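Local coordinates for carbohydrate kinase, FGGY (Rhodospirillum rubrum, PDB 3IFR), which probably phosphorylates D-xylulose at the expense of ATP, as a sugar kinase of the FGGY family, at residues A[48-52]-A[53-57]; A[91-94]-A[95-99]. All blocks are in the same frame, centred on the assembly; numbering follows the deposited sequence.

Contact 1 of 2, residues A[48-52]-A[53-57]; sequences AEEDP and AQWWD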
loop_
_atom_site.group_PDB
_atom_site.type_symbol
_atom_site.label_atom_id
_atom_site.label_comp_id
_atom_site.label_asym_id
_atom_site.label_seq_id
_atom_site.Cartn_x
_atom_site.Cartn_y
_atom_site.Cartn_z
ATOM N N ALA A 48 -16.734 -4.275 3.786
ATOM C CA ALA A 48 -15.874 -3.234 4.397
ATOM C C ALA A 48 -16.304 -1.877 3.888
ATOM O O ALA A 48 -16.106 -1.554 2.698
ATOM C CB ALA A 48 -14.413 -3.463 4.079
ATOM N N GLU A 49 -16.907 -1.083 4.759
ATOM C CA GLU A 49 -17.481 0.181 4.310
ATOM C C GLU A 49 -17.039 1.328 5.179
ATOM O O GLU A 49 -16.779 1.123 6.370
ATOM C CB GLU A 49 -19.016 0.101 4.303
ATOM C CG GLU A 49 -19.545 -0.970 3.356
ATOM C CD GLU A 49 -21.012 -0.837 3.001
ATOM O OE1 GLU A 49 -21.824 -0.351 3.819
ATOM O OE2 GLU A 49 -21.357 -1.258 1.882
ATOM N N GLU A 50 -16.956 2.530 4.592
ATOM C CA GLU A 50 -16.797 3.737 5.403
ATOM C C GLU A 50 -17.731 4.880 5.001
ATOM O O GLU A 50 -18.360 4.878 3.952
ATOM C CB GLU A 50 -15.339 4.183 5.534
ATOM C CG GLU A 50 -14.371 3.011 5.774
ATOM C CD GLU A 50 -13.006 3.403 6.370
ATOM O OE1 GLU A 50 -12.503 4.511 6.078
ATOM O OE2 GLU A 50 -12.433 2.580 7.125
ATOM N N ASP A 51 -17.841 5.841 5.894
ATOM C CA ASP A 51 -18.731 6.946 5.713
ATOM C C ASP A 51 -17.907 8.112 5.236
ATOM O O ASP A 51 -17.108 8.657 6.011
ATOM C CB ASP A 51 -19.312 7.273 7.083
ATOM C CG ASP A 51 -20.325 8.397 7.034
ATOM O OD1 ASP A 51 -20.521 8.950 5.921
ATOM O OD2 ASP A 51 -20.912 8.728 8.110
ATOM N N PRO A 52 -18.063 8.511 3.969
ATOM C CA PRO A 52 -17.191 9.611 3.493
ATOM C C PRO A 52 -17.376 10.921 4.282
ATOM O O PRO A 52 -16.491 11.791 4.322
ATOM C CB PRO A 52 -17.608 9.804 2.036
ATOM C CG PRO A 52 -18.260 8.529 1.635
ATOM C CD PRO A 52 -18.855 7.911 2.888
ATOM N N ALA A 53 -18.499 11.046 4.949
ATOM C CA ALA A 53 -18.732 12.236 5.748
ATOM C C ALA A 53 -17.859 12.228 6.995
ATOM O O ALA A 53 -17.498 13.281 7.503
ATOM C CB ALA A 53 -20.218 12.371 6.122
ATOM N N GLN A 54 -17.530 11.051 7.505
ATOM C CA GLN A 54 -16.555 10.987 8.590
ATOM C C GLN A 54 -15.102 11.343 8.120
ATOM O O GLN A 54 -14.353 12.039 8.846
ATOM C CB GLN A 54 -16.621 9.635 9.272
ATOM C CG GLN A 54 -15.999 9.601 10.667
ATOM C CD GLN A 54 -15.771 8.184 11.109
ATOM O OE1 GLN A 54 -15.538 7.308 10.278
ATOM N NE2 GLN A 54 -15.880 7.930 12.406
ATOM N N TRP A 55 -14.711 10.891 6.922
ATOM C CA TRP A 55 -13.419 11.325 6.392
ATOM C C TRP A 55 -13.377 12.867 6.450
ATOM O O TRP A 55 -12.427 13.461 6.959
ATOM C CB TRP A 55 -13.133 10.852 4.960
ATOM C CG TRP A 55 -13.187 9.371 4.698
ATOM C CD1 TRP A 55 -12.929 8.351 5.578
ATOM C CD2 TRP A 55 -13.497 8.743 3.437
ATOM N NE1 TRP A 55 -13.111 7.132 4.950
ATOM C CE2 TRP A 55 -13.435 7.357 3.635
ATOM C CE3 TRP A 55 -13.827 9.239 2.166
ATOM C CZ2 TRP A 55 -13.682 6.453 2.606
ATOM C CZ3 TRP A 55 -14.072 8.354 1.158
ATOM C CH2 TRP A 55 -13.993 6.971 1.374
ATOM N N TRP A 56 -14.424 13.502 5.954
ATOM C CA TRP A 56 -14.431 14.956 5.781
ATOM C C TRP A 56 -14.439 15.651 7.114
ATOM O O TRP A 56 -13.749 16.640 7.324
ATOM C CB TRP A 56 -15.648 15.396 4.962
ATOM C CG TRP A 56 -15.745 16.868 4.833
ATOM C CD1 TRP A 56 -16.773 17.647 5.259
ATOM C CD2 TRP A 56 -14.751 17.770 4.305
ATOM N NE1 TRP A 56 -16.510 18.968 4.989
ATOM C CE2 TRP A 56 -15.277 19.078 4.410
ATOM C CE3 TRP A 56 -13.477 17.600 3.743
ATOM C CZ2 TRP A 56 -14.590 20.216 3.957
ATOM C CZ3 TRP A 56 -12.789 18.746 3.290
ATOM C CH2 TRP A 56 -13.362 20.039 3.399
ATOM N N ASP A 57 -15.237 15.121 8.031
ATOM C CA ASP A 57 -15.229 15.627 9.389
ATOM C C ASP A 57 -13.914 15.410 10.087
ATOM O O ASP A 57 -13.409 16.317 10.734
ATOM C CB ASP A 57 -16.345 15.019 10.206
ATOM C CG ASP A 57 -17.141 16.074 10.868
ATOM O OD1 ASP A 57 -17.022 16.190 12.109
ATOM O OD2 ASP A 57 -17.816 16.828 10.100
HETATM O O HOH W 1 -16.210 5.530 8.578
#
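The indole of W55 closes back on the first residue of its own helix, P52, and on E50 in the strand before it, with P52 against one face and the carboxylate of E50 at its edge. CB of W55 starts 3.5 Å from P52 O. CG lies anti to the carbonyl carbon (chi1 -56°), a turn that carries the ring back toward the helix start, where CE3 comes to 3.6 Å from P52 CA. The P52 CA-H sits over the six-membered ring as a CH-pi contact, and P52 CB packs on W55 CE3 and CZ3 towards the rim. At the pyrrole edge, W55 NE1 donates to E50 OE1 over 2.9 Å. This bond is nearly straight (169°), lies almost in the ring plane and uses the anti lone pair of the oxygen, while the carboxylate itself is turned 51° from the indole. A phenylalanine in place of W55 would probably keep some packing on P52 but leave E50 OE1 without its indole donor. Beneath this, D51 is the N-cap: its OD1 accepts from A53 N at 3.1 Å, met from above the carboxylate plane, and its carbonyl O takes Q54 N at 2.9 Å. A water links D51 N to Q54 OE1, which also accepts from T39 N. The stretch thus joins strand 49-50 to helix 52-70; helix 163-172 packs on P52 through Y166 and on W55 through S163 and I167, while E50 touches M85 and Q104.

Contact 2 of 2, residues A[91-94]-A[95-99]; sequences LLDD and RGAVL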
loop_
_atom_site.group_PDB
_atom_site.type_symbol
_atom_site.label_atom_id
_atom_site.label_comp_id
_atom_site.label_asym_id
_atom_site.label_seq_id
_atom_site.Cartn_x
_atom_site.Cartn_y
_atom_site.Cartn_z
ATOM N N LEU A 91 -19.621 6.845 -4.471
ATOM C CA LEU A 91 -20.644 7.200 -5.474
ATOM C C LEU A 91 -21.350 8.545 -5.202
ATOM O O LEU A 91 -21.969 8.746 -4.155
ATOM C CB LEU A 91 -21.690 6.077 -5.614
ATOM C CG LEU A 91 -21.004 4.712 -5.786
ATOM C CD1 LEU A 91 -21.945 3.541 -5.751
ATOM C CD2 LEU A 91 -20.242 4.731 -7.075
ATOM N N LEU A 92 -21.253 9.471 -6.151
ATOM C CA LEU A 92 -22.002 10.718 -6.040
ATOM C C LEU A 92 -23.101 10.808 -7.089
ATOM O O LEU A 92 -22.948 10.379 -8.241
ATOM C CB LEU A 92 -21.104 11.970 -6.086
ATOM C CG LEU A 92 -19.870 11.974 -5.179
ATOM C CD1 LEU A 92 -19.028 13.240 -5.384
ATOM C CD2 LEU A 92 -20.274 11.774 -3.697
ATOM N N ASP A 93 -24.227 11.377 -6.671
ATOM C CA ASP A 93 -25.314 11.658 -7.584
ATOM C C ASP A 93 -25.096 12.994 -8.315
ATOM O O ASP A 93 -24.034 13.609 -8.219
ATOM C CB ASP A 93 -26.605 11.649 -6.809
ATOM C CG ASP A 93 -26.772 12.866 -5.919
ATOM O OD1 ASP A 93 -27.817 12.892 -5.262
ATOM O OD2 ASP A 93 -25.902 13.775 -5.851
ATOM N N ASP A 94 -26.093 13.465 -9.052
ATOM C CA ASP A 94 -25.828 14.609 -9.916
ATOM C C ASP A 94 -25.640 15.878 -9.109
ATOM O O ASP A 94 -25.084 16.846 -9.600
ATOM C CB ASP A 94 -26.907 14.764 -11.002
ATOM C CG ASP A 94 -28.315 14.810 -10.441
ATOM O OD1 ASP A 94 -28.512 14.942 -9.213
ATOM O OD2 ASP A 94 -29.238 14.702 -11.258
ATOM N N ARG A 95 -26.097 15.850 -7.862
ATOM C CA ARG A 95 -25.988 17.000 -6.957
ATOM C C ARG A 95 -24.707 16.970 -6.102
ATOM O O ARG A 95 -24.461 17.867 -5.271
ATOM C CB ARG A 95 -27.233 17.069 -6.055
ATOM C CG ARG A 95 -28.365 17.941 -6.581
ATOM C CD ARG A 95 -27.791 19.278 -7.124
ATOM N NE ARG A 95 -26.831 19.906 -6.195
ATOM C CZ ARG A 95 -25.873 20.781 -6.539
ATOM N NH1 ARG A 95 -25.720 21.157 -7.818
ATOM N NH2 ARG A 95 -25.063 21.276 -5.596
ATOM N N GLY A 96 -23.887 15.937 -6.297
ATOM C CA GLY A 96 -22.680 15.801 -5.485
ATOM C C GLY A 96 -22.858 15.122 -4.122
ATOM O O GLY A 96 -21.921 15.053 -3.352
ATOM N N ALA A 97 -24.046 14.603 -3.843
ATOM C CA ALA A 97 -24.316 13.889 -2.611
ATOM C C ALA A 97 -23.877 12.421 -2.696
ATOM O O ALA A 97 -24.048 11.748 -3.738
ATOM C CB ALA A 97 -25.857 13.947 -2.275
ATOM N N VAL A 98 -23.383 11.918 -1.566
ATOM C CA VAL A 98 -23.027 10.509 -1.408
ATOM C C VAL A 98 -24.238 9.535 -1.535
ATOM O O VAL A 98 -25.211 9.633 -0.818
ATOM C CB VAL A 98 -22.275 10.313 -0.058
ATOM C CG1 VAL A 98 -21.942 8.827 0.215
ATOM C CG2 VAL A 98 -21.047 11.135 -0.062
ATOM N N LEU A 99 -24.162 8.580 -2.450
ATOM C CA LEU A 99 -25.275 7.643 -2.629
ATOM C C LEU A 99 -25.344 6.557 -1.546
ATOM O O LEU A 99 -26.405 6.256 -1.033
ATOM C CB LEU A 99 -25.236 7.051 -4.036
ATOM C CG LEU A 99 -25.587 8.105 -5.103
ATOM C CD1 LEU A 99 -25.024 7.800 -6.477
ATOM C CD2 LEU A 99 -27.069 8.359 -5.194
#
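Residues 91-99 double back in a tight beta hairpin within the N-terminal FGGY domain, joining strand 90-92 to the chain that runs on to strand 102-103. L99 N donates to L91 O at 2.8 Å, and D93 N to A97 O at 3.0 Å; between these bonds L92 and V98 form a single non-hydrogen-bonded bridge. The reversal is a type I turn from D93 to G96, closed by G96 N on D93 O. With G96 in the left-handed region and D93 paired to A97, this is the classic type I turn with a G1 beta bulge. A side chain at G96 would press on the preceding carbonyl oxygen. D93 also braces the turn from within: with CG between its backbone N and carbonyl carbon (chi1 73°), its carboxylate swings over the loop, and OD2 accepts from A97 N at 2.9 Å, from above the carboxylate plane. A weaker, more bent bond to the same oxygen comes from R95 N. Apolar side chains add to the backbone bonds. L92 CD2 meets V98 CG2 at 3.8 Å, both side chains lying against Y166 of helix 163-172. L99 bends toward the other arm, placing CD1 3.9 Å from L91 CB and CD2 3.7 Å from D93 CB. L91 and L99 also share V153 of helix 151-155, while the L92 backbone bonds to A158 and T159.

In the fold
Contact 1 precedes contact 2 along the chain, and both belong to the N-terminal FGGY domain, with centres about 14 Å apart. Contact 2 lies farther out, about 27 Å from the chain centre against 19 Å. They meet directly, P52 CG packing on V98 CG1 at 4.0 Å, and share helix 163-172, whose Y166 is common to both contacts. A second tie runs through the chain itself: past the hairpin, R100 forms a salt bridge with E49, and strand 102-103 pairs antiparallel with strand 49-50. The start of helix 52-70 and the outlying hairpin are thereby packed into one region of the domain.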